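Local coordinates for succinylglutamate desuccinylase (Chromobacterium violaceum, PDB 1YW4), which probably hydrolyses N-succinyl-L-glutamate to succinate and L-glutamate with one zinc ion per subunit, the last step of arginine degradation by the AST pathway, at residues Q9-S14 / V86-L91; L51-H56 / E64-M69; Y146-A151 / G234-L239. All blocks are in the same frame, centred on the assembly; numbering follows the deposited sequence.

Contact 1 of 3, residues Q9-S14 / V86-L91; sequences QHALSS and VMFANL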
loop_
_atom_site.group_PDB
_atom_site.type_symbol
_atom_site.label_atom_id
_atom_site.label_comp_id
_atom_site.label_asym_id
_atom_site.label_seq_id
_atom_site.Cartn_x
_atom_site.Cartn_y
_atom_site.Cartn_z
ATOM N N GLN A 9 -5.229 -30.922 31.378
ATOM C CA GLN A 9 -5.744 -32.264 31.627
ATOM C C GLN A 9 -7.076 -32.226 32.372
ATOM O O GLN A 9 -7.953 -33.062 32.145
ATOM C CB GLN A 9 -4.728 -33.086 32.423
ATOM C CG GLN A 9 -4.921 -34.567 32.241
ATOM C CD GLN A 9 -4.885 -34.951 30.771
ATOM O OE1 GLN A 9 -3.892 -34.721 30.076
ATOM N NE2 GLN A 9 -5.979 -35.524 30.286
ATOM N N HIS A 10 -7.224 -31.263 33.274
ATOM C CA HIS A 10 -8.468 -31.138 34.015
ATOM C C HIS A 10 -9.587 -30.874 33.015
ATOM O O HIS A 10 -10.651 -31.478 33.094
ATOM C CB HIS A 10 -8.397 -29.981 35.009
ATOM C CG HIS A 10 -9.680 -29.742 35.740
ATOM N ND1 HIS A 10 -10.107 -30.540 36.781
ATOM C CD2 HIS A 10 -10.651 -28.816 35.554
ATOM C CE1 HIS A 10 -11.284 -30.114 37.204
ATOM N NE2 HIS A 10 -11.637 -29.070 36.475
ATOM N N ALA A 11 -9.323 -29.958 32.083
ATOM C CA ALA A 11 -10.274 -29.575 31.041
ATOM C C ALA A 11 -10.624 -30.752 30.132
ATOM O O ALA A 11 -11.784 -30.937 29.761
ATOM C CB ALA A 11 -9.693 -28.433 30.204
ATOM N N LEU A 12 -9.618 -31.539 29.768
ATOM C CA LEU A 12 -9.846 -32.695 28.911
ATOM C C LEU A 12 -10.545 -33.821 29.664
ATOM O O LEU A 12 -11.486 -34.426 29.152
ATOM C CB LEU A 12 -8.527 -33.221 28.345
ATOM C CG LEU A 12 -7.862 -32.386 27.250
ATOM C CD1 LEU A 12 -6.549 -33.047 26.853
ATOM C CD2 LEU A 12 -8.789 -32.278 26.041
ATOM N N SER A 13 -10.083 -34.096 30.879
ATOM C CA SER A 13 -10.660 -35.164 31.693
ATOM C C SER A 13 -11.942 -34.728 32.381
ATOM O O SER A 13 -12.559 -35.504 33.111
ATOM C CB SER A 13 -9.650 -35.641 32.739
ATOM O OG SER A 13 -8.550 -36.280 32.113
ATOM N N SER A 14 -12.325 -33.478 32.134
ATOM C CA SER A 14 -13.538 -32.888 32.693
ATOM C C SER A 14 -13.856 -33.415 34.084
ATOM O O SER A 14 -14.949 -33.928 34.327
ATOM C CB SER A 14 -14.722 -33.162 31.762
ATOM O OG SER A 14 -14.446 -32.723 30.443
ATOM N N VAL A 86 -7.961 -17.996 30.308
ATOM C CA VAL A 86 -7.357 -18.977 29.417
ATOM C C VAL A 86 -8.464 -19.833 28.811
ATOM O O VAL A 86 -9.367 -20.298 29.519
ATOM C CB VAL A 86 -6.378 -19.916 30.155
ATOM C CG1 VAL A 86 -5.892 -21.006 29.209
ATOM C CG2 VAL A 86 -5.176 -19.120 30.679
HETATM N N MSE A 87 -8.387 -20.019 27.498
HETATM C CA MSE A 87 -9.357 -20.831 26.789
HETATM C C MSE A 87 -8.723 -21.941 25.960
HETATM O O MSE A 87 -7.929 -21.677 25.061
HETATM C CB MSE A 87 -10.186 -19.979 25.839
HETATM C CG MSE A 87 -11.111 -18.999 26.481
HETATM SE SE MSE A 87 -12.099 -18.050 25.139
HETATM C CE MSE A 87 -13.759 -17.790 26.031
ATOM N N PHE A 88 -9.045 -23.185 26.298
ATOM C CA PHE A 88 -8.597 -24.334 25.520
ATOM C C PHE A 88 -9.848 -24.420 24.639
ATOM O O PHE A 88 -10.849 -25.029 25.012
ATOM C CB PHE A 88 -8.444 -25.562 26.422
ATOM C CG PHE A 88 -7.319 -25.440 27.420
ATOM C CD1 PHE A 88 -7.580 -25.406 28.784
ATOM C CD2 PHE A 88 -6.003 -25.296 26.984
ATOM C CE1 PHE A 88 -6.545 -25.221 29.702
ATOM C CE2 PHE A 88 -4.954 -25.109 27.896
ATOM C CZ PHE A 88 -5.226 -25.071 29.253
ATOM N N ALA A 89 -9.768 -23.771 23.482
ATOM C CA ALA A 89 -10.890 -23.612 22.561
ATOM C C ALA A 89 -11.679 -24.787 22.029
ATOM O O ALA A 89 -12.866 -24.930 22.345
ATOM C CB ALA A 89 -10.466 -22.717 21.408
ATOM N N ASN A 90 -11.056 -25.613 21.206
ATOM C CA ASN A 90 -11.766 -26.744 20.645
ATOM C C ASN A 90 -11.369 -27.997 21.411
ATOM O O ASN A 90 -10.490 -28.736 20.982
ATOM C CB ASN A 90 -11.420 -26.890 19.160
ATOM C CG ASN A 90 -12.437 -27.715 18.412
ATOM O OD1 ASN A 90 -13.083 -28.585 18.993
ATOM N ND2 ASN A 90 -12.584 -27.454 17.118
ATOM N N LEU A 91 -12.029 -28.242 22.541
ATOM C CA LEU A 91 -11.705 -29.397 23.382
ATOM C C LEU A 91 -11.764 -30.751 22.694
ATOM O O LEU A 91 -10.840 -31.561 22.827
ATOM C CB LEU A 91 -12.608 -29.429 24.615
ATOM C CG LEU A 91 -12.305 -28.410 25.717
ATOM C CD1 LEU A 91 -13.446 -28.433 26.739
ATOM C CD2 LEU A 91 -10.972 -28.737 26.385
#

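Contact 2 of 3, residues L51-H56 / E64-M69; sequences LSCGVH and EVVDGM. With ZN (zinc ion), chain C.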
loop_
_atom_site.group_PDB
_atom_site.type_symbol
_atom_site.label_atom_id
_atom_site.label_comp_id
_atom_site.label_asym_id
_atom_site.label_seq_id
_atom_site.Cartn_x
_atom_site.Cartn_y
_atom_site.Cartn_z
ATOM N N LEU A 51 -5.942 -15.425 26.572
ATOM C CA LEU A 51 -5.074 -16.305 25.804
ATOM C C LEU A 51 -5.920 -17.497 25.365
ATOM O O LEU A 51 -6.452 -18.239 26.193
ATOM C CB LEU A 51 -3.903 -16.815 26.644
ATOM C CG LEU A 51 -2.964 -15.797 27.320
ATOM C CD1 LEU A 51 -1.864 -16.563 28.062
ATOM C CD2 LEU A 51 -2.357 -14.860 26.288
ATOM N N SER A 52 -6.060 -17.668 24.063
ATOM C CA SER A 52 -6.819 -18.797 23.572
ATOM C C SER A 52 -5.859 -19.673 22.774
ATOM O O SER A 52 -4.974 -19.173 22.076
ATOM C CB SER A 52 -7.999 -18.323 22.715
ATOM O OG SER A 52 -7.578 -17.503 21.642
ATOM N N CYS A 53 -6.005 -20.985 22.925
ATOM C CA CYS A 53 -5.154 -21.932 22.218
ATOM C C CYS A 53 -5.987 -23.151 21.888
ATOM O O CYS A 53 -7.063 -23.334 22.450
ATOM C CB CYS A 53 -3.959 -22.338 23.086
ATOM S SG CYS A 53 -4.384 -23.041 24.690
ATOM N N GLY A 54 -5.511 -23.983 20.970
ATOM C CA GLY A 54 -6.286 -25.158 20.635
ATOM C C GLY A 54 -7.557 -24.848 19.862
ATOM O O GLY A 54 -8.499 -25.635 19.907
ATOM N N VAL A 55 -7.622 -23.694 19.197
ATOM C CA VAL A 55 -8.790 -23.389 18.371
ATOM C C VAL A 55 -8.774 -24.529 17.349
ATOM O O VAL A 55 -9.822 -25.034 16.929
ATOM C CB VAL A 55 -8.646 -22.017 17.661
ATOM C CG1 VAL A 55 -9.611 -21.924 16.481
ATOM C CG2 VAL A 55 -8.959 -20.892 18.655
ATOM N N HIS A 56 -7.557 -24.920 16.970
ATOM C CA HIS A 56 -7.319 -26.045 16.073
ATOM C C HIS A 56 -6.650 -27.070 17.000
ATOM O O HIS A 56 -5.606 -26.798 17.597
ATOM C CB HIS A 56 -6.414 -25.615 14.910
ATOM C CG HIS A 56 -7.109 -24.722 13.929
ATOM N ND1 HIS A 56 -6.508 -23.618 13.368
ATOM C CD2 HIS A 56 -8.380 -24.737 13.464
ATOM C CE1 HIS A 56 -7.380 -22.985 12.604
ATOM N NE2 HIS A 56 -8.525 -23.643 12.646
ATOM N N GLU A 64 0.716 -26.466 25.300
ATOM C CA GLU A 64 1.667 -26.869 26.338
ATOM C C GLU A 64 2.293 -25.648 27.010
ATOM O O GLU A 64 2.502 -25.653 28.219
ATOM C CB GLU A 64 2.781 -27.753 25.753
ATOM C CG GLU A 64 2.281 -28.978 24.989
ATOM C CD GLU A 64 3.403 -29.884 24.481
ATOM O OE1 GLU A 64 4.378 -29.366 23.899
ATOM O OE2 GLU A 64 3.301 -31.121 24.649
ATOM N N VAL A 65 2.586 -24.606 26.231
ATOM C CA VAL A 65 3.185 -23.389 26.781
ATOM C C VAL A 65 2.219 -22.689 27.738
ATOM O O VAL A 65 2.615 -22.210 28.803
ATOM C CB VAL A 65 3.591 -22.398 25.671
ATOM C CG1 VAL A 65 4.023 -21.057 26.290
ATOM C CG2 VAL A 65 4.736 -22.981 24.854
ATOM N N VAL A 66 0.947 -22.631 27.357
ATOM C CA VAL A 66 -0.046 -22.006 28.217
ATOM C C VAL A 66 -0.213 -22.844 29.479
ATOM O O VAL A 66 -0.140 -22.325 30.591
ATOM C CB VAL A 66 -1.415 -21.887 27.513
ATOM C CG1 VAL A 66 -2.489 -21.463 28.514
ATOM C CG2 VAL A 66 -1.324 -20.865 26.387
ATOM N N ASP A 67 -0.421 -24.143 29.305
ATOM C CA ASP A 67 -0.607 -25.030 30.444
ATOM C C ASP A 67 0.569 -24.963 31.429
ATOM O O ASP A 67 0.367 -25.015 32.642
ATOM C CB ASP A 67 -0.822 -26.467 29.963
ATOM C CG ASP A 67 -1.336 -27.375 31.059
ATOM O OD1 ASP A 67 -2.355 -27.024 31.700
ATOM O OD2 ASP A 67 -0.727 -28.442 31.279
ATOM N N GLY A 68 1.787 -24.850 30.905
ATOM C CA GLY A 68 2.954 -24.754 31.763
ATOM C C GLY A 68 2.900 -23.504 32.632
ATOM O O GLY A 68 3.225 -23.547 33.821
HETATM N N MSE A 69 2.483 -22.393 32.034
HETATM C CA MSE A 69 2.366 -21.130 32.744
HETATM C C MSE A 69 1.328 -21.245 33.854
HETATM O O MSE A 69 1.559 -20.781 34.957
HETATM C CB MSE A 69 1.946 -19.999 31.800
HETATM C CG MSE A 69 2.969 -19.605 30.751
HETATM SE SE MSE A 69 2.470 -17.942 29.872
HETATM C CE MSE A 69 0.888 -18.555 28.956
HETATM ZN ZN ZN C . -4.447 -22.590 13.462
HETATM O O HOH W 1 -2.648 -22.231 12.025
#

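Contact 3 of 3, residues Y146-A151 / G234-L239; sequences YDLHTA and GALRGL. With ZN (zinc ion), chain C.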
loop_
_atom_site.group_PDB
_atom_site.type_symbol
_atom_site.label_atom_id
_atom_site.label_comp_id
_atom_site.label_asym_id
_atom_site.label_seq_id
_atom_site.Cartn_x
_atom_site.Cartn_y
_atom_site.Cartn_z
ATOM N N TYR A 146 -4.478 -12.788 22.600
ATOM C CA TYR A 146 -3.538 -13.444 21.710
ATOM C C TYR A 146 -4.091 -14.834 21.471
ATOM O O TYR A 146 -4.223 -15.646 22.393
ATOM C CB TYR A 146 -2.148 -13.527 22.340
ATOM C CG TYR A 146 -1.612 -12.174 22.747
ATOM C CD1 TYR A 146 -1.256 -11.221 21.788
ATOM C CD2 TYR A 146 -1.518 -11.827 24.092
ATOM C CE1 TYR A 146 -0.823 -9.948 22.164
ATOM C CE2 TYR A 146 -1.088 -10.563 24.483
ATOM C CZ TYR A 146 -0.745 -9.629 23.518
ATOM O OH TYR A 146 -0.335 -8.373 23.907
ATOM N N ASP A 147 -4.480 -15.067 20.224
ATOM C CA ASP A 147 -5.008 -16.354 19.826
ATOM C C ASP A 147 -3.777 -17.054 19.244
ATOM O O ASP A 147 -3.262 -16.669 18.196
ATOM C CB ASP A 147 -6.115 -16.167 18.788
ATOM C CG ASP A 147 -6.764 -17.471 18.405
ATOM O OD1 ASP A 147 -6.788 -18.381 19.271
ATOM O OD2 ASP A 147 -7.246 -17.582 17.255
ATOM N N LEU A 148 -3.307 -18.066 19.967
ATOM C CA LEU A 148 -2.102 -18.821 19.627
ATOM C C LEU A 148 -2.303 -20.014 18.691
ATOM O O LEU A 148 -3.083 -20.908 18.983
ATOM C CB LEU A 148 -1.445 -19.293 20.926
ATOM C CG LEU A 148 -1.446 -18.258 22.056
ATOM C CD1 LEU A 148 -0.683 -18.785 23.283
ATOM C CD2 LEU A 148 -0.794 -16.978 21.545
ATOM N N HIS A 149 -1.553 -20.027 17.589
ATOM C CA HIS A 149 -1.646 -21.078 16.587
ATOM C C HIS A 149 -0.275 -21.577 16.127
ATOM O O HIS A 149 0.753 -20.949 16.392
ATOM C CB HIS A 149 -2.379 -20.545 15.340
ATOM C CG HIS A 149 -3.816 -20.192 15.572
ATOM N ND1 HIS A 149 -4.856 -20.921 15.036
ATOM C CD2 HIS A 149 -4.388 -19.172 16.256
ATOM C CE1 HIS A 149 -6.005 -20.368 15.375
ATOM N NE2 HIS A 149 -5.750 -19.304 16.116
ATOM N N THR A 150 -0.271 -22.729 15.465
ATOM C CA THR A 150 0.931 -23.286 14.840
ATOM C C THR A 150 0.379 -23.820 13.518
ATOM O O THR A 150 -0.839 -23.830 13.319
ATOM C CB THR A 150 1.646 -24.410 15.665
ATOM O OG1 THR A 150 0.698 -25.363 16.154
ATOM C CG2 THR A 150 2.441 -23.798 16.828
ATOM N N ALA A 151 1.248 -24.240 12.606
ATOM C CA ALA A 151 0.772 -24.708 11.307
ATOM C C ALA A 151 1.640 -25.795 10.694
ATOM O O ALA A 151 2.798 -25.938 11.051
ATOM C CB ALA A 151 0.678 -23.515 10.333
ATOM N N GLY A 234 8.467 -16.403 27.226
ATOM C CA GLY A 234 8.998 -15.399 28.131
ATOM C C GLY A 234 8.212 -14.101 28.062
ATOM O O GLY A 234 7.964 -13.456 29.082
ATOM N N ALA A 235 7.810 -13.717 26.853
ATOM C CA ALA A 235 7.051 -12.491 26.671
ATOM C C ALA A 235 5.691 -12.598 27.358
ATOM O O ALA A 235 5.183 -11.620 27.903
ATOM C CB ALA A 235 6.877 -12.203 25.193
ATOM N N LEU A 236 5.113 -13.795 27.339
ATOM C CA LEU A 236 3.813 -14.031 27.963
ATOM C C LEU A 236 3.960 -14.064 29.480
ATOM O O LEU A 236 3.194 -13.420 30.200
ATOM C CB LEU A 236 3.222 -15.350 27.458
ATOM C CG LEU A 236 1.837 -15.341 26.803
ATOM C CD1 LEU A 236 1.615 -14.091 25.969
ATOM C CD2 LEU A 236 1.700 -16.605 25.946
ATOM N N ARG A 237 4.941 -14.808 29.972
ATOM C CA ARG A 237 5.162 -14.871 31.415
ATOM C C ARG A 237 5.472 -13.469 31.953
ATOM O O ARG A 237 5.075 -13.116 33.064
ATOM C CB ARG A 237 6.314 -15.827 31.740
ATOM C CG ARG A 237 5.983 -17.296 31.538
ATOM C CD ARG A 237 7.238 -18.153 31.620
ATOM N NE ARG A 237 6.943 -19.577 31.490
ATOM C CZ ARG A 237 6.627 -20.373 32.508
ATOM N NH1 ARG A 237 6.568 -19.893 33.741
ATOM N NH2 ARG A 237 6.357 -21.649 32.292
ATOM N N GLY A 238 6.172 -12.669 31.152
ATOM C CA GLY A 238 6.511 -11.317 31.573
ATOM C C GLY A 238 5.294 -10.411 31.597
ATOM O O GLY A 238 5.195 -9.490 32.411
ATOM N N LEU A 239 4.359 -10.671 30.692
ATOM C CA LEU A 239 3.142 -9.881 30.632
ATOM C C LEU A 239 2.276 -10.153 31.860
ATOM O O LEU A 239 1.803 -9.228 32.514
ATOM C CB LEU A 239 2.358 -10.212 29.355
ATOM C CG LEU A 239 0.971 -9.581 29.282
ATOM C CD1 LEU A 239 1.102 -8.070 29.388
ATOM C CD2 LEU A 239 0.281 -9.974 27.982
HETATM ZN ZN ZN C . -4.447 -22.590 13.462
HETATM O O HOH W 1 -2.648 -22.231 12.025
#

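Contact 1 of 3, residues Q9-S14 / V86-L91
Ala-11 sits at the centre of this contact and touches both partners on the facing segment. The side-chain contacts between the two segments are apolar. The methyl CB of Ala-11 lies 4.0 Å from CD1 of Phe-88 and approaches the ring obliquely. The same methyl is 4.0 Å from CD2 of Leu-91. It therefore packs against both the end of strand 83-88 and the start of helix 91-96. Leu-12 adds a second apolar pair one residue on. Its CD2 is 4.2 Å from CD2 of Leu-91, and the two side chains run at a slant to each other. Leu-12 CD2 also lies 3.9 Å from O of Leu-91, a contact and not a hydrogen bond. In Leu-91, chi1 of -74° puts CG beside the backbone N; with chi2 at 170°, CD2 is the methyl facing helix 7-12. On one face of the Phe-88 ring, near the rim, lies CG1 of Val-86, 4.1 Å above the plane. Leu-70 of helix 61-75 also touches Phe-88.

The polar side chains of Gln-9 and Asn-90 bond within their own segment or to residues outside. NE2 of Gln-9 donates a nearly straight hydrogen bond of 3.2 Å to OG of Ser-13, which lies in the amide plane of Gln-9. Asn-90 is the N-cap residue of helix 91-96: its OD1 accepts from the backbone N of Ala-93. Its ND2 bonds to Glu-121.

No hydrogen bond joins the two segments. Helix 7-12 is thus held here by van der Waals contact of one alanine methyl, two leucines and a phenylalanine ring.

Contact 2 of 3, residues L51-H56 / E64-M69
Leu-51 and Met-69, the latter a selenomethionine, reach toward each other and meet tip to tip. CD1 of Leu-51 is 3.5 Å from CE of Met-69, a close methyl-to-methyl approach. The Met-69 chain is extended as far as SE and then bends at its last torsion (chi3 -67°). This bend brings CE to the leucine. A turn earlier on helix 61-75, Val-66 faces Cys-53. The touching atoms are CG2 of Val-66 and SG of Cys-53, 4.1 Å apart. Chi1 of Cys-53, 57°, sets SG between the backbone N and the carbonyl carbon and leaves it facing Val-66. Leu-51 and Cys-53 are alternate residues of the strand and both point toward the helix. Ser-52, between them, points away and bonds through OG to Asp-147 of strand 143-151.

The strand then runs into a loop that turns away from the helix. Gly-54 has positive phi, a backbone shape that favours glycine. Two residues on, His-56 binds the zinc ion through ND1 at 2.3 Å. CG1 of Val-55 lies over the centre of one face of the His-56 ring, 4.3 Å above it. NE2 on the far side of the ring bonds to Asp-104, which fixes the ring's rotation. Glu-59, His-149 and a water at 2.3 Å from the metal complete the zinc site.

Helix 61-75 packs on strand 48-53 as part of a beta-alpha-beta unit with strand 83-88. A zinc ligand on the loop after a central strand is the arrangement of the AspA/AstE catalytic domain, which shares its fold with the zinc carboxypeptidases.

Contact 3 of 3, residues Y146-A151 / G234-L239
Tyr-146 meets Leu-239 at the edge of its ring, with CE2 3.8 Å from CD2 of the leucine, near the ring plane. Leu-236 CD1 approaches the same ring obliquely, 4.3 Å from CD2 of Tyr-146. The other methyl of Leu-236, CD2, meets CD1 of Leu-148 tip to tip at 4.2 Å. Leu-236 thus spreads its two branches over two alternate strand residues, and its chi1 of -124°, off the staggered values, goes with this reach.

Further out, the tyrosine ring stacks on Trp-179, and its OH bonds to Gln-176. Leu-213 and Val-66 also touch Leu-148. Arg-237, on another side of the helix, makes salt bridges to Asp-72 and Asp-233.

Asp-147 and His-149 do not touch the helix segment. ND1 of His-149 binds the zinc ion at 2.3 Å. Its NE2 donates a 2.5 Å hydrogen bond to OD2 of Asp-147, which orients the ring. The histidine meets OD2 from above the carboxylate plane. The zinc-bound water donates to O of Thr-150 at 2.7 Å. Helix 230-241 packs on Tyr-146 and Leu-148, while Asp-147 and His-149 of the same strand serve the zinc site of this AspA/AstE catalytic domain.

Contacts 1, 2 and 3 lie along neighbouring strands, with 48-53 between 83-88 and 143-151. Contact 2 is nested in the chain between the segments of contact 1, their centres 9 Å apart. They are joined by probable backbone hydrogen bonds from Ala-89 N to Cys-53 O and Asn-90 N to Gly-54 O, each 2.9 Å, and by Val-86 packing on Val-66. Contacts 2 and 3 have centres 8 Å apart and share the zinc ion and its water: one supplies His-56, the other His-149. Contacts 1 and 3 do not touch. Contact 1 is remote, the Phe-88 side chain being about 14 Å from the zinc. Glu-214, the predicted active-site residue, is about 9 Å from Leu-148, side chain to side chain.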